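Local coordinates for ethanolamine utilization protein EutL (Clostridium perfringens E str. JGS1987, PDB 4TME) that builds part of the shell of an ethanolamine-utilising bacterial microcompartment and binds ethanolamine, which probably controls the opening of its pore, at residues C43-Y48 against Y149-P154; V110-A115 against S120-A125; Y134-K137 against R142-E145. One frame throughout, in Å; residues are numbered along the deposited sequence. Where two conformers were deposited one is given.

How the contacts relate
Contacts 1 and 2 are buried and their centres lie 9 Å apart; contact 3 is partly buried, its centre about 17 Å from that of contact 1 and 24 Å from that of contact 2. The first two share a sheet, since strands 146-152 and 122-128 are neighbours in it, and both touch the ethanolamine of chain K. Their chemistry differs: two aspartate carboxylates take ligand amines in contact 1, one of them also a tyrosine hydroxyl, whereas contact 2 is a hairpin with backbone bonds and closely packed aromatic side chains. Contact 3, with no hydrogen bond between its segments, packs a helix against its exit turn; Tyr134 and Leu135 join it to contact 1 through Tyr48 and Tyr149.

Contact 1. Residues C43-Y48 against Y149-P154. With ETA (ethanolamine), chain K; ETA (ethanolamine), chain J.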
loop_
_atom_site.group_PDB
_atom_site.type_symbol
_atom_site.label_atom_id
_atom_site.label_comp_id
_atom_site.label_asym_id
_atom_site.label_seq_id
_atom_site.Cartn_x
_atom_site.Cartn_y
_atom_site.Cartn_z
ATOM N N CYS C 43 -10.433 0.499 13.114
ATOM C CA CYS C 43 -9.340 1.278 13.722
ATOM C C CYS C 43 -8.211 0.351 14.133
ATOM O O CYS C 43 -8.361 -0.451 15.055
ATOM C CB CYS C 43 -9.827 2.070 14.930
ATOM S SG CYS C 43 -8.479 3.012 15.713
ATOM N N ASP C 44 -7.093 0.424 13.431
ATOM C CA ASP C 44 -6.042 -0.564 13.664
ATOM C C ASP C 44 -5.329 -0.409 15.020
ATOM O O ASP C 44 -5.223 -1.380 15.765
ATOM C CB ASP C 44 -5.026 -0.581 12.489
ATOM C CG ASP C 44 -4.354 0.762 12.205
ATOM O OD1 ASP C 44 -4.802 1.816 12.690
ATOM O OD2 ASP C 44 -3.355 0.727 11.420
ATOM N N ASP C 45 -4.876 0.782 15.398
ATOM C CA ASP C 45 -4.054 0.860 16.611
ATOM C C ASP C 45 -4.874 0.613 17.885
ATOM O O ASP C 45 -4.337 0.064 18.869
ATOM C CB ASP C 45 -3.337 2.202 16.666
ATOM C CG ASP C 45 -2.409 2.376 15.494
ATOM O OD1 ASP C 45 -1.448 1.575 15.399
ATOM O OD2 ASP C 45 -2.718 3.251 14.639
ATOM N N VAL C 46 -6.164 0.977 17.878
ATOM C CA VAL C 46 -7.043 0.578 19.003
ATOM C C VAL C 46 -7.129 -0.940 19.051
ATOM O O VAL C 46 -7.054 -1.541 20.131
ATOM C CB VAL C 46 -8.450 1.200 18.900
ATOM C CG1 VAL C 46 -9.453 0.513 19.881
ATOM C CG2 VAL C 46 -8.359 2.697 19.201
ATOM N N THR C 47 -7.260 -1.572 17.890
ATOM C CA THR C 47 -7.358 -3.026 17.871
ATOM C C THR C 47 -6.069 -3.688 18.335
ATOM O O THR C 47 -6.106 -4.655 19.082
ATOM C CB THR C 47 -7.757 -3.516 16.474
ATOM O OG1 THR C 47 -9.046 -2.971 16.181
ATOM C CG2 THR C 47 -7.850 -5.047 16.409
ATOM N N TYR C 48 -4.918 -3.157 17.938
ATOM C CA TYR C 48 -3.646 -3.723 18.396
ATOM C C TYR C 48 -3.512 -3.618 19.924
ATOM O O TYR C 48 -2.994 -4.536 20.594
ATOM C CB TYR C 48 -2.470 -3.002 17.717
ATOM C CG TYR C 48 -2.419 -3.214 16.213
ATOM C CD1 TYR C 48 -2.755 -4.443 15.647
ATOM C CD2 TYR C 48 -2.094 -2.170 15.368
ATOM C CE1 TYR C 48 -2.726 -4.624 14.253
ATOM C CE2 TYR C 48 -2.053 -2.335 13.985
ATOM C CZ TYR C 48 -2.358 -3.580 13.439
ATOM O OH TYR C 48 -2.318 -3.781 12.072
ATOM N N TYR C 149 1.938 4.803 23.299
ATOM C CA TYR C 149 1.580 4.348 21.950
ATOM C C TYR C 149 1.096 5.575 21.190
ATOM O O TYR C 149 0.008 6.082 21.454
ATOM C CB TYR C 149 0.516 3.249 22.067
ATOM C CG TYR C 149 0.228 2.436 20.812
ATOM C CD1 TYR C 149 0.449 2.932 19.532
ATOM C CD2 TYR C 149 -0.287 1.149 20.933
ATOM C CE1 TYR C 149 0.157 2.154 18.393
ATOM C CE2 TYR C 149 -0.578 0.387 19.840
ATOM C CZ TYR C 149 -0.376 0.887 18.574
ATOM O OH TYR C 149 -0.677 0.105 17.493
ATOM N N LEU C 150 1.967 6.095 20.313
ATOM C CA LEU C 150 1.789 7.416 19.695
ATOM C C LEU C 150 1.595 7.258 18.188
ATOM O O LEU C 150 2.467 6.695 17.518
ATOM C CB LEU C 150 3.010 8.290 19.974
ATOM C CG LEU C 150 3.410 8.387 21.452
ATOM C CD1 LEU C 150 4.642 9.276 21.639
ATOM C CD2 LEU C 150 2.261 8.900 22.304
ATOM N N VAL C 151 0.458 7.725 17.668
ATOM C CA VAL C 151 0.165 7.620 16.240
ATOM C C VAL C 151 -0.464 8.909 15.725
ATOM O O VAL C 151 -1.345 9.460 16.355
ATOM C CB VAL C 151 -0.788 6.441 15.940
ATOM C CG1 VAL C 151 -1.008 6.296 14.428
ATOM C CG2 VAL C 151 -0.231 5.147 16.507
ATOM N N ALA C 152 0.012 9.391 14.581
ATOM C CA ALA C 152 -0.603 10.538 13.922
ATOM C C ALA C 152 -0.273 10.495 12.435
ATOM O O ALA C 152 0.484 9.642 11.990
ATOM C CB ALA C 152 -0.107 11.850 14.551
ATOM N N PRO C 153 -0.864 11.408 11.650
ATOM C CA PRO C 153 -0.489 11.398 10.230
ATOM C C PRO C 153 0.999 11.758 10.073
ATOM O O PRO C 153 1.604 12.242 11.019
ATOM C CB PRO C 153 -1.423 12.446 9.616
ATOM C CG PRO C 153 -2.612 12.477 10.572
ATOM C CD PRO C 153 -1.975 12.334 11.927
ATOM N N PRO C 154 1.589 11.504 8.901
ATOM C CA PRO C 154 3.057 11.492 8.771
ATOM C C PRO C 154 3.821 12.721 9.312
ATOM O O PRO C 154 4.705 12.504 10.140
ATOM C CB PRO C 154 3.247 11.335 7.254
ATOM C CG PRO C 154 2.051 10.490 6.878
ATOM C CD PRO C 154 0.936 11.101 7.641
HETATM C CA ETA K . -5.018 5.082 12.250
HETATM N N ETA K . -4.981 4.164 11.131
HETATM C C ETA K . -6.432 5.595 12.481
HETATM O O ETA K . -7.361 4.558 12.669
HETATM C CA ETA J . 1.286 1.796 13.307
HETATM N N ETA J . 0.077 1.019 13.316
HETATM C C ETA J . 0.909 3.242 13.063
HETATM O O ETA J . 0.424 3.403 11.742
#
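Tyr149 OH lies at the edge of the Tyr48 ring, close to the ring plane and 3.4 Å from Tyr48 CD2, and the amine of the chain J ethanolamine also sits near that plane. One face of this ring carries Asp44 O, offset toward the rim. The Tyr149 ring, sent across to Asp45 with CG anti to the backbone N (chi1 -167°), has Asp45 OD1 and Tyr48 CB at its edge. Carboxylate and ring planes are 74° apart. Tyr149 OH donates to Asp45 OD1 over 2.7 Å, on the anti lone pair. N of the chain J ethanolamine donates to the same Asp45 OD1 at 2.6 Å, so two donors grip one oxygen, which probably favours the charged carboxylate. Asp45 OD2 turns to Val151, 3.5 Å from Val151 CG1, and that methyl also packs on C of the chain J ethanolamine, which Thr180 bonds too. Asp44 OD1 accepts from N of the chain K ethanolamine at 2.8 Å; Glu82 and Thr182 also bond that ligand, and Ser67 holds both Asp44 OD2 and Tyr48 OH. These are the two ethanolamine pockets of a protein with tandem BMC domains. Cys43 occupies the N-cap position of helix 44-57; the axes of 44-48 and 149-152 run nearly antiparallel, at 167°, and approach to 10.5 Å. Tyr124 of strand 122-128 packs on Asp45 and Val151, while helix 193-212 covers Leu150 and Ala152.

Contact 2. Residues V110-A115 against S120-A125; sequences VGFVSA and SICYYA. With ETA (ethanolamine), chain K.
Tyr123, Phe112 and Tyr124 bury the most surface here, and they divide between the two faces of a β hairpin. Phe112 is sandwiched: Tyr124 CB stands over the centre of one ring face, 3.6 Å from the Phe112 centroid and 12° off the normal, a CH-pi contact. Over the opposite face lies the chain K ethanolamine, whose CA is 3.4 Å from Phe112 CZ, so the ring forms an apolar wall of that pocket. The Phe112 and Tyr124 rings are near parallel, planes at 15°, but slid so far apart, with centroids 5.1 Å from each other, that they barely overlap. Tyr123 points to the other face. Its CG lies between backbone N and carbonyl carbon (chi1 60°), which lays the ring alongside Val113, and Val113 CB sits over one face, 4.2 Å from the Tyr123 centroid. Ala115 CB meets the edge of that ring. Val113 and Tyr123 are a hydrogen-bonded antiparallel pair, Val113 N to Tyr123 O spanning 2.7 Å and Tyr123 N to Val113 O 3.0 Å. Ala115 N reaches Ile121 O at 2.8 Å, carrying the ladder toward the turn, and a water bridges Gly111 O to Ala125 N. Strand 112-114 lies between strands 5-6 and 122-128, the latter bordering 146-152. Helix 44-57 packs on the Phe112 and Tyr124 side, and helix 193-212 covers Tyr123.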
loop_
_atom_site.group_PDB
_atom_site.type_symbol
_atom_site.label_atom_id
_atom_site.label_comp_id
_atom_site.label_asym_id
_atom_site.label_seq_id
_atom_site.Cartn_x
_atom_site.Cartn_y
_atom_site.Cartn_z
ATOM N N VAL C 110 -11.573 4.017 24.653
ATOM C CA VAL C 110 -10.327 4.392 24.006
ATOM C C VAL C 110 -10.634 4.795 22.569
ATOM O O VAL C 110 -11.724 4.536 22.058
ATOM C CB VAL C 110 -9.284 3.256 24.045
ATOM C CG1 VAL C 110 -8.824 3.008 25.491
ATOM C CG2 VAL C 110 -9.839 1.985 23.428
ATOM N N GLY C 111 -9.695 5.483 21.938
ATOM C CA GLY C 111 -9.858 5.836 20.542
ATOM C C GLY C 111 -8.937 6.948 20.128
ATOM O O GLY C 111 -8.302 7.560 20.972
ATOM N N PHE C 112 -8.867 7.182 18.827
ATOM C CA PHE C 112 -8.183 8.352 18.307
ATOM C C PHE C 112 -8.968 9.592 18.716
ATOM O O PHE C 112 -10.166 9.542 18.969
ATOM C CB PHE C 112 -8.036 8.272 16.792
ATOM C CG PHE C 112 -6.882 7.434 16.336
ATOM C CD1 PHE C 112 -6.834 6.064 16.623
ATOM C CD2 PHE C 112 -5.838 7.999 15.623
ATOM C CE1 PHE C 112 -5.759 5.287 16.220
ATOM C CE2 PHE C 112 -4.769 7.224 15.201
ATOM C CZ PHE C 112 -4.733 5.851 15.501
ATOM N N VAL C 113 -8.260 10.703 18.822
ATOM C CA VAL C 113 -8.838 11.971 19.204
ATOM C C VAL C 113 -8.731 12.955 18.053
ATOM O O VAL C 113 -7.716 13.009 17.369
ATOM C CB VAL C 113 -8.122 12.546 20.434
ATOM C CG1 VAL C 113 -8.659 13.940 20.771
ATOM C CG2 VAL C 113 -8.300 11.601 21.616
ATOM N N SER C 114 -9.795 13.710 17.828
ATOM C CA SER C 114 -9.800 14.710 16.768
ATOM C C SER C 114 -8.957 15.931 17.128
ATOM O O SER C 114 -9.004 16.409 18.253
ATOM C CB SER C 114 -11.232 15.170 16.471
ATOM O OG SER C 114 -11.190 16.249 15.532
ATOM N N ALA C 115 -8.228 16.455 16.138
ATOM C CA ALA C 115 -7.417 17.659 16.319
ATOM C C ALA C 115 -8.039 18.902 15.669
ATOM O O ALA C 115 -7.468 19.992 15.760
ATOM C CB ALA C 115 -6.004 17.418 15.749
ATOM N N SER C 120 -10.714 15.908 10.521
ATOM C CA SER C 120 -9.915 15.481 9.378
ATOM C C SER C 120 -8.438 15.313 9.757
ATOM O O SER C 120 -7.622 14.899 8.935
ATOM C CB SER C 120 -10.059 16.484 8.226
ATOM O OG SER C 120 -9.591 17.766 8.594
ATOM N N ILE C 121 -8.091 15.646 10.996
ATOM C CA ILE C 121 -6.791 15.262 11.549
ATOM C C ILE C 121 -7.086 14.615 12.879
ATOM O O ILE C 121 -7.864 15.151 13.656
ATOM C CB ILE C 121 -5.842 16.479 11.758
ATOM C CG1 ILE C 121 -5.569 17.175 10.427
ATOM C CG2 ILE C 121 -4.528 16.036 12.386
ATOM C CD1 ILE C 121 -4.840 18.500 10.559
ATOM N N CYS C 122 -6.469 13.469 13.147
ATOM C CA CYS C 122 -6.678 12.769 14.401
ATOM C C CYS C 122 -5.408 12.049 14.831
ATOM O O CYS C 122 -4.515 11.784 14.003
ATOM C CB CYS C 122 -7.821 11.764 14.276
ATOM S SG CYS C 122 -7.462 10.439 13.096
ATOM N N TYR C 123 -5.341 11.702 16.112
ATOM C CA TYR C 123 -4.148 11.077 16.652
ATOM C C TYR C 123 -4.499 10.158 17.805
ATOM O O TYR C 123 -5.590 10.229 18.380
ATOM C CB TYR C 123 -3.157 12.140 17.144
ATOM C CG TYR C 123 -3.733 13.019 18.231
ATOM C CD1 TYR C 123 -4.428 14.184 17.922
ATOM C CD2 TYR C 123 -3.583 12.692 19.568
ATOM C CE1 TYR C 123 -4.965 14.985 18.921
ATOM C CE2 TYR C 123 -4.113 13.479 20.559
ATOM C CZ TYR C 123 -4.799 14.627 20.236
ATOM O OH TYR C 123 -5.317 15.408 21.244
ATOM N N TYR C 124 -3.549 9.294 18.117
ATOM C CA TYR C 124 -3.639 8.342 19.230
ATOM C C TYR C 124 -2.489 8.640 20.161
ATOM O O TYR C 124 -1.350 8.735 19.715
ATOM C CB TYR C 124 -3.534 6.928 18.690
ATOM C CG TYR C 124 -3.920 5.756 19.601
ATOM C CD1 TYR C 124 -5.171 5.688 20.192
ATOM C CD2 TYR C 124 -3.059 4.662 19.742
ATOM C CE1 TYR C 124 -5.523 4.599 20.959
ATOM C CE2 TYR C 124 -3.411 3.560 20.513
ATOM C CZ TYR C 124 -4.644 3.534 21.100
ATOM O OH TYR C 124 -5.015 2.411 21.857
ATOM N N ALA C 125 -2.785 8.795 21.439
ATOM C CA ALA C 125 -1.756 9.058 22.436
ATOM C C ALA C 125 -2.146 8.281 23.682
ATOM O O ALA C 125 -2.709 8.833 24.632
ATOM C CB ALA C 125 -1.639 10.537 22.720
HETATM C CA ETA K . -5.018 5.082 12.250
HETATM N N ETA K . -4.981 4.164 11.131
HETATM C C ETA K . -6.432 5.595 12.481
HETATM O O ETA K . -7.361 4.558 12.669
HETATM O O HOH W 1 -5.681 8.590 22.209
#

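Contact 3. Residues Y134-K137 against R142-E145; sequences YLSK and REGE
With chi1 at 63°, Ser136 OG lies between its backbone N and carbonyl carbon, beside Glu143 CG, while Glu143 runs extended beyond CG. The two meet in a van der Waals contact without a hydrogen bond: Ser136 OG is 3.8 Å from Glu143 CG, and Ser136 CB is 3.8 Å from Glu143 CA. The hydroxyl's polar partner is Gly132 O, just before the start of the helix, to which it is hydrogen-bonded. Lys137 lies side by side with Glu143, pointing the same way, and a bend at the last torsion (chi4 59°) turns NZ toward the Glu143 carboxylate. Lys137 NZ and Glu143 OE1 remain 4.0 Å apart, beyond a salt bridge, so any attraction is probably weak. The glutamate belongs to a type II β turn from Arg142 to Glu145, closed by Glu145 N to Arg142 O at 3.0 Å, with Gly144 at its third position. This turn follows helix 133-139 and sends the chain back past Ser136 into strand 146-152. Ser136 CB also packs on Arg142 O, 4.0 Å away. Arg142, Glu143 and Gly144 touch a crystal neighbour. On the helix, Leu135 N is hydrogen-bonded to Asp52 of helix 44-57, and Tyr134 packs on strand 61-67.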
loop_
_atom_site.group_PDB
_atom_site.type_symbol
_atom_site.label_atom_id
_atom_site.label_comp_id
_atom_site.label_asym_id
_atom_site.label_seq_id
_atom_site.Cartn_x
_atom_site.Cartn_y
_atom_site.Cartn_z
ATOM N N TYR C 134 1.985 -9.125 23.694
ATOM C CA TYR C 134 2.065 -8.707 22.306
ATOM C C TYR C 134 2.862 -7.410 22.135
ATOM O O TYR C 134 3.869 -7.357 21.397
ATOM C CB TYR C 134 0.647 -8.526 21.735
ATOM C CG TYR C 134 0.633 -7.923 20.361
ATOM C CD1 TYR C 134 1.468 -8.402 19.352
ATOM C CD2 TYR C 134 -0.198 -6.858 20.068
ATOM C CE1 TYR C 134 1.468 -7.824 18.103
ATOM C CE2 TYR C 134 -0.204 -6.286 18.813
ATOM C CZ TYR C 134 0.630 -6.776 17.845
ATOM O OH TYR C 134 0.614 -6.191 16.596
ATOM N N LEU C 135 2.419 -6.354 22.811
ATOM C CA LEU C 135 3.095 -5.054 22.665
ATOM C C LEU C 135 4.453 -5.047 23.358
ATOM O O LEU C 135 5.357 -4.326 22.914
ATOM C CB LEU C 135 2.238 -3.912 23.198
ATOM C CG LEU C 135 1.057 -3.532 22.290
ATOM C CD1 LEU C 135 0.270 -2.440 22.987
ATOM C CD2 LEU C 135 1.510 -3.080 20.885
ATOM N N SER C 136 4.632 -5.833 24.418
ATOM C CA SER C 136 5.961 -5.901 25.045
ATOM C C SER C 136 6.954 -6.560 24.067
ATOM O O SER C 136 8.086 -6.103 23.929
ATOM C CB SER C 136 5.919 -6.650 26.379
ATOM O OG SER C 136 5.526 -7.996 26.207
ATOM N N LYS C 137 6.538 -7.608 23.363
ATOM C CA LYS C 137 7.426 -8.214 22.361
ATOM C C LYS C 137 7.676 -7.278 21.199
ATOM O O LYS C 137 8.803 -7.189 20.722
ATOM C CB LYS C 137 6.864 -9.539 21.838
ATOM C CG LYS C 137 7.157 -10.705 22.767
ATOM C CD LYS C 137 6.339 -11.947 22.399
ATOM C CE LYS C 137 6.534 -13.069 23.413
ATOM N NZ LYS C 137 6.130 -12.665 24.795
ATOM N N ARG C 142 10.123 -5.706 28.788
ATOM C CA ARG C 142 9.579 -6.762 29.631
ATOM C C ARG C 142 8.070 -6.621 29.784
ATOM O O ARG C 142 7.524 -5.520 29.880
ATOM C CB ARG C 142 10.253 -6.756 31.002
ATOM C CG ARG C 142 11.743 -7.050 30.942
ATOM C CD ARG C 142 12.258 -7.783 32.187
ATOM N NE ARG C 142 11.727 -9.139 32.297
ATOM C CZ ARG C 142 12.058 -10.149 31.493
ATOM N NH1 ARG C 142 12.918 -9.968 30.497
ATOM N NH2 ARG C 142 11.518 -11.347 31.674
ATOM N N GLU C 143 7.402 -7.764 29.828
ATOM C CA GLU C 143 5.972 -7.809 30.003
ATOM C C GLU C 143 5.568 -7.056 31.266
ATOM O O GLU C 143 6.166 -7.222 32.336
ATOM C CB GLU C 143 5.523 -9.269 30.075
ATOM C CG GLU C 143 4.253 -9.576 29.397
ATOM C CD GLU C 143 4.039 -11.064 29.334
ATOM O OE1 GLU C 143 4.444 -11.680 28.320
ATOM O OE2 GLU C 143 3.518 -11.604 30.325
ATOM N N GLY C 144 4.552 -6.218 31.142
ATOM C CA GLY C 144 4.046 -5.461 32.263
ATOM C C GLY C 144 4.639 -4.061 32.342
ATOM O O GLY C 144 4.186 -3.248 33.127
ATOM N N GLU C 145 5.670 -3.792 31.554
ATOM C CA GLU C 145 6.226 -2.443 31.478
ATOM C C GLU C 145 5.261 -1.517 30.747
ATOM O O GLU C 145 4.414 -1.988 29.999
ATOM C CB GLU C 145 7.583 -2.464 30.772
ATOM C CG GLU C 145 8.695 -3.022 31.637
ATOM C CD GLU C 145 8.976 -2.137 32.814
ATOM O OE1 GLU C 145 9.454 -0.999 32.599
ATOM O OE2 GLU C 145 8.697 -2.570 33.951
#